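Local coordinates for angiopoietin-related protein 3 (Homo sapiens, PDB 6EUA) that raises plasma triglycerides by inhibiting lipoprotein lipase and, through the fibrinogen-like domain described here, mediates endothelial cell adhesion, at residues A[101-107]-A[210-214]; A[109-115]-A[130-136]; A[177-183]-A[198-202]. All blocks are in the same frame, centred on the assembly; numbering follows the deposited sequence.

Interaction 1. Residues A[101-107]-A[210-214]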
# COMPACT_ATOMS: atom_id res chain seq x y z
N GLU A 101 0.23 14.42 -14.29
CA GLU A 101 0.88 13.32 -14.99
C GLU A 101 -0.22 12.48 -15.62
O GLU A 101 -1.14 12.03 -14.94
CB GLU A 101 1.71 12.47 -14.03
CG GLU A 101 3.02 13.10 -13.64
CD GLU A 101 3.97 12.11 -12.98
OE1 GLU A 101 3.53 10.99 -12.65
OE2 GLU A 101 5.16 12.46 -12.80
N LEU A 102 -0.14 12.33 -16.93
CA LEU A 102 -1.08 11.52 -17.67
C LEU A 102 -0.32 10.37 -18.31
O LEU A 102 0.83 10.52 -18.74
CB LEU A 102 -1.81 12.34 -18.74
CG LEU A 102 -2.35 13.72 -18.34
CD1 LEU A 102 -2.70 14.52 -19.60
CD2 LEU A 102 -3.57 13.58 -17.45
N GLU A 103 -0.95 9.21 -18.35
CA GLU A 103 -0.42 8.07 -19.08
C GLU A 103 -1.52 7.61 -20.03
O GLU A 103 -2.67 7.45 -19.61
CB GLU A 103 0.00 6.96 -18.11
CG GLU A 103 -0.04 5.56 -18.68
CD GLU A 103 0.43 4.51 -17.69
OE1 GLU A 103 1.66 4.33 -17.55
OE2 GLU A 103 -0.42 3.87 -17.05
N ASP A 104 -1.18 7.46 -21.31
CA ASP A 104 -2.18 7.08 -22.29
C ASP A 104 -2.28 5.55 -22.33
O ASP A 104 -1.65 4.84 -21.54
CB ASP A 104 -1.84 7.68 -23.65
CG ASP A 104 -0.46 7.30 -24.14
OD1 ASP A 104 -0.21 6.09 -24.35
OD2 ASP A 104 0.37 8.21 -24.33
N TRP A 105 -3.10 5.02 -23.24
CA TRP A 105 -3.24 3.57 -23.36
C TRP A 105 -2.01 2.92 -23.99
O TRP A 105 -1.74 1.75 -23.70
CB TRP A 105 -4.51 3.23 -24.14
CG TRP A 105 -5.71 3.67 -23.36
CD1 TRP A 105 -6.29 4.91 -23.38
CD2 TRP A 105 -6.45 2.90 -22.40
NE1 TRP A 105 -7.35 4.96 -22.50
CE2 TRP A 105 -7.47 3.74 -21.89
CE3 TRP A 105 -6.35 1.59 -21.92
CZ2 TRP A 105 -8.38 3.31 -20.92
CZ3 TRP A 105 -7.26 1.16 -20.96
CH2 TRP A 105 -8.27 2.02 -20.47
N LYS A 106 -1.25 3.65 -24.80
CA LYS A 106 0.02 3.17 -25.31
C LYS A 106 1.13 3.26 -24.27
O LYS A 106 2.29 3.01 -24.60
CB LYS A 106 0.43 3.95 -26.57
CG LYS A 106 -0.68 4.17 -27.60
CD LYS A 106 -1.45 2.89 -27.91
CE LYS A 106 -2.84 3.19 -28.48
NZ LYS A 106 -3.30 2.13 -29.44
N ASP A 107 0.79 3.66 -23.04
CA ASP A 107 1.69 3.74 -21.90
C ASP A 107 2.74 4.84 -22.03
O ASP A 107 3.74 4.82 -21.31
CB ASP A 107 2.36 2.40 -21.62
CG ASP A 107 1.36 1.31 -21.31
OD1 ASP A 107 0.49 1.55 -20.45
OD2 ASP A 107 1.43 0.23 -21.93
N SER A 210 -6.08 10.42 -25.32
CA SER A 210 -6.79 9.38 -24.58
C SER A 210 -5.99 9.03 -23.33
O SER A 210 -4.83 8.63 -23.43
CB SER A 210 -6.99 8.15 -25.47
OG SER A 210 -7.78 7.16 -24.84
N ILE A 211 -6.60 9.17 -22.16
CA ILE A 211 -5.89 9.02 -20.88
C ILE A 211 -6.37 7.76 -20.16
O ILE A 211 -7.57 7.56 -19.97
CB ILE A 211 -6.07 10.26 -19.99
CG1 ILE A 211 -5.80 11.54 -20.79
CG2 ILE A 211 -5.16 10.18 -18.76
CD1 ILE A 211 -4.39 11.64 -21.31
N LYS A 212 -5.42 6.92 -19.75
CA LYS A 212 -5.71 5.71 -19.00
C LYS A 212 -5.55 5.89 -17.49
O LYS A 212 -6.28 5.26 -16.71
CB LYS A 212 -4.79 4.57 -19.47
CG LYS A 212 -4.76 3.36 -18.54
CD LYS A 212 -4.01 2.18 -19.13
CE LYS A 212 -2.51 2.43 -19.16
NZ LYS A 212 -1.88 1.76 -20.34
N SER A 213 -4.63 6.75 -17.06
CA SER A 213 -4.36 6.93 -15.64
C SER A 213 -3.87 8.36 -15.43
O SER A 213 -3.23 8.94 -16.31
CB SER A 213 -3.34 5.90 -15.12
OG SER A 213 -2.08 6.05 -15.74
N THR A 214 -4.21 8.93 -14.27
CA THR A 214 -3.86 10.31 -13.96
C THR A 214 -3.25 10.40 -12.57
O THR A 214 -3.59 9.61 -11.68
CB THR A 214 -5.10 11.27 -14.02
OG1 THR A 214 -6.04 10.95 -12.97
CG2 THR A 214 -5.79 11.18 -15.38
O HOH W 1 -0.36 9.26 -14.51

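Interaction 2. Residues A[109-115]-A[130-136]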
# COMPACT_ATOMS: atom_id res chain seq x y z
N LYS A 109 4.02 8.56 -21.23
CA LYS A 109 3.84 9.45 -20.09
C LYS A 109 3.94 10.90 -20.53
O LYS A 109 4.91 11.29 -21.19
CB LYS A 109 4.88 9.16 -19.01
CG LYS A 109 4.74 7.79 -18.37
CD LYS A 109 5.49 7.72 -17.05
CE LYS A 109 6.98 7.44 -17.26
NZ LYS A 109 7.77 8.67 -17.59
N HIS A 110 2.95 11.69 -20.15
CA HIS A 110 2.94 13.14 -20.35
C HIS A 110 2.84 13.83 -19.00
O HIS A 110 2.17 13.34 -18.09
CB HIS A 110 1.77 13.56 -21.24
CG HIS A 110 1.73 12.87 -22.56
ND1 HIS A 110 0.94 11.76 -22.79
CD2 HIS A 110 2.37 13.12 -23.72
CE1 HIS A 110 1.10 11.36 -24.05
NE2 HIS A 110 1.97 12.17 -24.63
N TYR A 111 3.49 14.98 -18.86
CA TYR A 111 3.38 15.79 -17.66
C TYR A 111 3.24 17.26 -18.03
O TYR A 111 3.66 17.69 -19.11
CB TYR A 111 4.58 15.61 -16.72
CG TYR A 111 5.79 16.41 -17.16
CD1 TYR A 111 6.10 17.64 -16.59
CD2 TYR A 111 6.62 15.93 -18.18
CE1 TYR A 111 7.21 18.37 -17.01
CE2 TYR A 111 7.72 16.65 -18.60
CZ TYR A 111 8.01 17.87 -18.01
OH TYR A 111 9.10 18.59 -18.42
N ILE A 112 2.66 18.02 -17.11
CA ILE A 112 2.63 19.47 -17.24
C ILE A 112 2.59 20.06 -15.84
O ILE A 112 1.95 19.52 -14.93
CB ILE A 112 1.45 19.95 -18.12
CG1 ILE A 112 1.38 21.47 -18.17
CG2 ILE A 112 0.14 19.31 -17.70
CD1 ILE A 112 0.39 22.00 -19.23
N GLU A 113 3.32 21.15 -15.65
CA GLU A 113 3.39 21.84 -14.37
C GLU A 113 2.81 23.23 -14.51
O GLU A 113 2.95 23.88 -15.56
CB GLU A 113 4.82 21.88 -13.84
CG GLU A 113 5.37 20.51 -13.52
CD GLU A 113 6.61 20.55 -12.65
OE1 GLU A 113 6.99 21.65 -12.20
OE2 GLU A 113 7.22 19.47 -12.44
N TYR A 114 2.14 23.68 -13.45
CA TYR A 114 1.56 25.01 -13.35
C TYR A 114 1.92 25.61 -12.01
O TYR A 114 2.10 24.90 -11.02
CB TYR A 114 0.03 25.01 -13.43
CG TYR A 114 -0.62 24.19 -14.50
CD1 TYR A 114 -0.68 22.80 -14.42
CD2 TYR A 114 -1.22 24.81 -15.60
CE1 TYR A 114 -1.29 22.05 -15.40
CE2 TYR A 114 -1.83 24.07 -16.59
CZ TYR A 114 -1.87 22.69 -16.49
OH TYR A 114 -2.51 21.97 -17.49
N SER A 115 1.96 26.94 -12.00
CA SER A 115 1.97 27.72 -10.77
C SER A 115 0.54 28.13 -10.46
O SER A 115 -0.16 28.66 -11.34
CB SER A 115 2.88 28.95 -10.93
OG SER A 115 2.64 29.92 -9.92
N VAL A 130 -1.21 29.06 -13.98
CA VAL A 130 -0.35 29.54 -15.06
C VAL A 130 0.61 28.41 -15.42
O VAL A 130 1.29 27.87 -14.54
CB VAL A 130 0.45 30.80 -14.65
CG1 VAL A 130 1.42 31.18 -15.76
CG2 VAL A 130 -0.50 31.95 -14.33
N ALA A 131 0.67 28.04 -16.70
CA ALA A 131 1.51 26.92 -17.10
C ALA A 131 2.99 27.30 -17.08
O ALA A 131 3.38 28.41 -17.46
CB ALA A 131 1.12 26.43 -18.50
N ILE A 132 3.83 26.36 -16.64
CA ILE A 132 5.27 26.59 -16.54
C ILE A 132 6.03 25.74 -17.55
O ILE A 132 6.65 26.27 -18.48
CB ILE A 132 5.81 26.30 -15.14
CG1 ILE A 132 4.98 27.00 -14.07
CG2 ILE A 132 7.29 26.66 -15.05
CD1 ILE A 132 5.33 26.54 -12.68
N THR A 133 6.02 24.42 -17.35
CA THR A 133 6.71 23.47 -18.22
C THR A 133 5.79 22.28 -18.50
O THR A 133 4.72 22.14 -17.90
CB THR A 133 8.03 22.97 -17.60
OG1 THR A 133 7.75 22.18 -16.43
CG2 THR A 133 8.94 24.12 -17.23
N GLY A 134 6.23 21.43 -19.41
CA GLY A 134 5.57 20.18 -19.71
C GLY A 134 5.92 19.69 -21.10
O GLY A 134 6.43 20.43 -21.95
N ASN A 135 5.64 18.41 -21.34
CA ASN A 135 5.80 17.82 -22.67
C ASN A 135 4.46 17.51 -23.33
O ASN A 135 4.41 16.77 -24.32
CB ASN A 135 6.67 16.56 -22.61
CG ASN A 135 6.12 15.50 -21.66
OD1 ASN A 135 4.92 15.45 -21.37
ND2 ASN A 135 7.01 14.65 -21.15
N VAL A 136 3.37 18.04 -22.77
CA VAL A 136 2.03 17.90 -23.33
C VAL A 136 1.39 19.28 -23.27
O VAL A 136 1.52 19.98 -22.25
CB VAL A 136 1.22 16.82 -22.59
CG1 VAL A 136 0.76 17.28 -21.20
CG2 VAL A 136 0.04 16.35 -23.43

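Interaction 3. Residues A[177-183]-A[198-202]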
# COMPACT_ATOMS: atom_id res chain seq x y z
N GLU A 177 -12.36 19.99 -22.90
CA GLU A 177 -12.19 18.58 -22.54
C GLU A 177 -10.91 18.48 -21.71
O GLU A 177 -9.81 18.26 -22.24
CB GLU A 177 -12.13 17.70 -23.78
CG GLU A 177 -13.48 17.11 -24.19
CD GLU A 177 -13.50 16.65 -25.64
OE1 GLU A 177 -13.89 15.49 -25.88
OE2 GLU A 177 -13.13 17.45 -26.53
N ASN A 178 -11.06 18.64 -20.39
CA ASN A 178 -9.93 18.68 -19.46
C ASN A 178 -10.27 18.05 -18.10
O ASN A 178 -9.56 18.31 -17.12
CB ASN A 178 -9.49 20.13 -19.25
CG ASN A 178 -10.47 20.92 -18.36
OD1 ASN A 178 -11.64 20.60 -18.27
ND2 ASN A 178 -9.97 21.95 -17.70
N ASN A 179 -11.35 17.27 -18.00
CA ASN A 179 -11.88 16.84 -16.72
C ASN A 179 -11.24 15.52 -16.31
O ASN A 179 -11.76 14.44 -16.58
CB ASN A 179 -13.40 16.72 -16.78
CG ASN A 179 -14.03 16.40 -15.42
OD1 ASN A 179 -13.33 16.14 -14.43
ND2 ASN A 179 -15.36 16.43 -15.37
N LEU A 180 -10.12 15.62 -15.60
CA LEU A 180 -9.45 14.43 -15.09
C LEU A 180 -10.26 13.70 -14.03
O LEU A 180 -9.95 12.54 -13.72
CB LEU A 180 -8.08 14.80 -14.53
CG LEU A 180 -7.15 15.53 -15.50
CD1 LEU A 180 -5.76 15.59 -14.92
CD2 LEU A 180 -7.14 14.85 -16.89
N ASN A 181 -11.28 14.36 -13.45
CA ASN A 181 -12.21 13.70 -12.54
C ASN A 181 -13.50 13.30 -13.25
O ASN A 181 -14.53 13.06 -12.60
CB ASN A 181 -12.51 14.62 -11.34
CG ASN A 181 -11.31 14.76 -10.39
OD1 ASN A 181 -10.34 14.01 -10.48
ND2 ASN A 181 -11.38 15.74 -9.49
N GLY A 182 -13.46 13.20 -14.58
CA GLY A 182 -14.62 12.91 -15.39
C GLY A 182 -14.97 11.43 -15.41
O GLY A 182 -14.38 10.61 -14.70
N LYS A 183 -15.96 11.10 -16.23
CA LYS A 183 -16.43 9.73 -16.32
C LYS A 183 -15.38 8.86 -16.99
O LYS A 183 -14.92 9.17 -18.10
CB LYS A 183 -17.75 9.67 -17.08
CG LYS A 183 -18.21 8.24 -17.40
CD LYS A 183 -19.29 7.76 -16.45
CE LYS A 183 -19.70 6.32 -16.76
NZ LYS A 183 -18.70 5.32 -16.28
N GLY A 198 -11.30 5.35 -21.02
CA GLY A 198 -10.54 6.20 -20.13
C GLY A 198 -11.02 7.65 -20.19
O GLY A 198 -12.20 7.92 -20.42
N LEU A 199 -10.09 8.57 -20.02
CA LEU A 199 -10.39 9.99 -19.90
C LEU A 199 -9.84 10.75 -21.09
O LEU A 199 -9.10 10.21 -21.92
CB LEU A 199 -9.84 10.54 -18.59
CG LEU A 199 -10.41 9.81 -17.36
CD1 LEU A 199 -9.44 9.88 -16.22
CD2 LEU A 199 -11.79 10.40 -16.97
N SER A 200 -10.19 12.03 -21.17
CA SER A 200 -9.84 12.85 -22.32
C SER A 200 -9.09 14.11 -21.89
O SER A 200 -9.43 14.73 -20.88
CB SER A 200 -11.08 13.25 -23.12
OG SER A 200 -11.88 12.11 -23.42
N TRP A 201 -8.10 14.49 -22.69
CA TRP A 201 -7.30 15.70 -22.45
C TRP A 201 -7.09 16.39 -23.80
O TRP A 201 -6.18 16.04 -24.55
CB TRP A 201 -5.98 15.36 -21.77
CG TRP A 201 -5.11 16.54 -21.50
CD1 TRP A 201 -4.13 17.03 -22.32
CD2 TRP A 201 -5.10 17.35 -20.32
NE1 TRP A 201 -3.51 18.11 -21.72
CE2 TRP A 201 -4.08 18.32 -20.49
CE3 TRP A 201 -5.85 17.35 -19.14
CZ2 TRP A 201 -3.81 19.29 -19.53
CZ3 TRP A 201 -5.58 18.31 -18.18
CH2 TRP A 201 -4.57 19.28 -18.38
N LYS A 202 -7.94 17.37 -24.09
CA LYS A 202 -7.94 18.06 -25.37
C LYS A 202 -7.24 19.40 -25.21
O LYS A 202 -7.77 20.31 -24.56
CB LYS A 202 -9.36 18.24 -25.90
CG LYS A 202 -9.44 18.65 -27.36
CD LYS A 202 -9.65 20.15 -27.51
CE LYS A 202 -10.91 20.61 -26.79
NZ LYS A 202 -12.07 19.74 -27.11
O HOH W 2 -12.07 13.24 -19.19
O HOH W 3 -12.38 15.64 -20.00

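Interaction 1. Residues A[101-107]-A[210-214]
A classic beta bulge joins E103 of strand 96-104 to K212 and S213, at the corner where strand 208-211 gives way to strand 213-220. The carbonyl oxygen of E103 takes two N-H groups at once. K212 N lies 2.8 Å from E103 O, and S213 N is farther, at 3.3 Å. Both donors lie in the carbonyl plane. E103 N returns a bond to S213 O, which pairs the two residues in antiparallel fashion. Their side chains share one face of the sheet. There S213 OG donates to E103 OE2 over 3.0 Å, reaching it from above the carboxylate plane. E103 keeps CG anti to its backbone N (chi1 153°) and runs on extended, and this lays the chain alongside S213 OG.

Strands 96-104 and 213-220 are neighbours in the large antiparallel sheet of the fibrinogen C-terminal domain. On the face of L102 and T214, L102 CD2 meets T214 CG2, and L102 CB packs on I211 CD1 at 3.7 Å, from the strand before the corner. W201 touches both L102 and I211 from strand 199-202.

Past the strand, D104 to D107 form a type I turn, and the K212 side chain reaches it. K212 CB sits over the five-membered ring of W105 in a CH-pi contact, 3.8 Å from the centroid and 14° off the normal. Farther out, K212 CD lies over the same face. The chain then bends at chi3 (72°), carrying NZ back to the turn. It makes weak bonds to D104 O and W105 O. A salt bridge to D107 is modelled at 2.4 Å between K212 NZ and D107 OD1, too short to trust in a poorly ordered residue.

Interaction 2. Residues A[109-115]-A[130-136]
Y111 and N135 open the backbone ladder of the hairpin made by strands 109-118 and 127-134. Y111 O accepts from N135 N, but Y111 N is bound by a side chain: N135 OD1 takes it at 2.9 Å. The amide thus stands in for a backbone carbonyl where strand 127-134 has ended. G134 CA comes within 3.9 Å of I112 CA, so the two backbones are close here. Farther along, E113 N gives a nearly straight bond to T133 O (2.8 Å, 176° at the hydrogen), and E113 O accepts from I132 N. S115 and V130 form a hydrogen-bonded pair with a bond each way, and the strands run on toward the hairpin loop.

Ring contacts lie on the face that carries Y111. Its CG takes the place between backbone N and carbonyl carbon (chi1 79°), which turns the ring across the partner strand. G134 CA makes a CH-pi contact with it, 3.9 Å from the centroid. N135 N lies above the same face, near the rim. The N135 amide plane stands 71° from the ring plane, with ND2 3.3 Å from Y111 CD2.

Apolar contacts gather on the face of I112 and Y114. V136 puts its CB 3.6 Å from H110 CB and its CG1 near I112 CG2. Y114 CD2 meets A131 CB at 4.1 Å.

Strand 109-118 is paired on its other edge with strand 96-104, through backbone bonds of H110, I112 and Y114. The Y114 ring rests on I100 of that strand, and its hydroxyl bonds to N138 in the loop beyond the hairpin. The H110 ring stands edge-to-face with Y209 of strand 208-211.

Interaction 3. Residues A[177-183]-A[198-202]
An irregular loop, 177-183, runs beside the short strand 199-202 in the fibrinogen-like domain, and two waters lie between their backbones. Only one direct backbone hydrogen bond joins them: K202 N to E177 O, 2.8 Å and almost straight at 176°. Next along, one water accepts from N179 N and the other from S200 N. The first lies within bonding distance of S200 O and the second 2.9 Å from N179 O, and they probably donate to these oxygens. In this way they bridge N179 to S200.

The side chains of E177 and K202 cross obliquely, with their CB atoms 3.5 Å apart. K202 is folded at chi2, chi3 and chi4, which curls NZ back to E177 OE2. This salt bridge measures 2.6 Å and uses the anti lone pair of OE2. E177 is poorly ordered, so the exact length is uncertain.

In the apolar part, L180 CD2 reaches W201 CE3 at 3.6 Å, and W201 bonds its NE1 to P137 O. Separately, L199 CD2 rests against the carbonyl oxygens of G182 and K183, 3.5 Å from each. R55 donates to L180 O and G182 O, pinning the turn.

An inverse gamma turn centred on N179 runs into a type I turn from N179 to G182, in a loop packed on the two-stranded sheet of strands 199-202 and 208-211 of the fibrinogen C-terminal domain.

How the interactions relate
Interaction 3 is a buried contact, while interactions 1 and 2 are only partly buried. Interactions 1 and 2 share the main sheet: L102 N and H110 O probably bond where strands 96-104 and 109-118 run together. Interaction 1 reaches interaction 3 through the small sheet of strands 199-202 and 208-211, where L199 N probably bonds to I211 O. L102 of the large sheet also packs on L180 and W201. Interactions 2 and 3 meet more sparingly, at Y114 OH and W201 CH2. The chemistry follows the setting. The hairpin relies on a direct ladder, interaction 1 on a bulge and a lysine that reaches a turn, and the loop contact on bridging waters, a salt bridge and buried apolar packing.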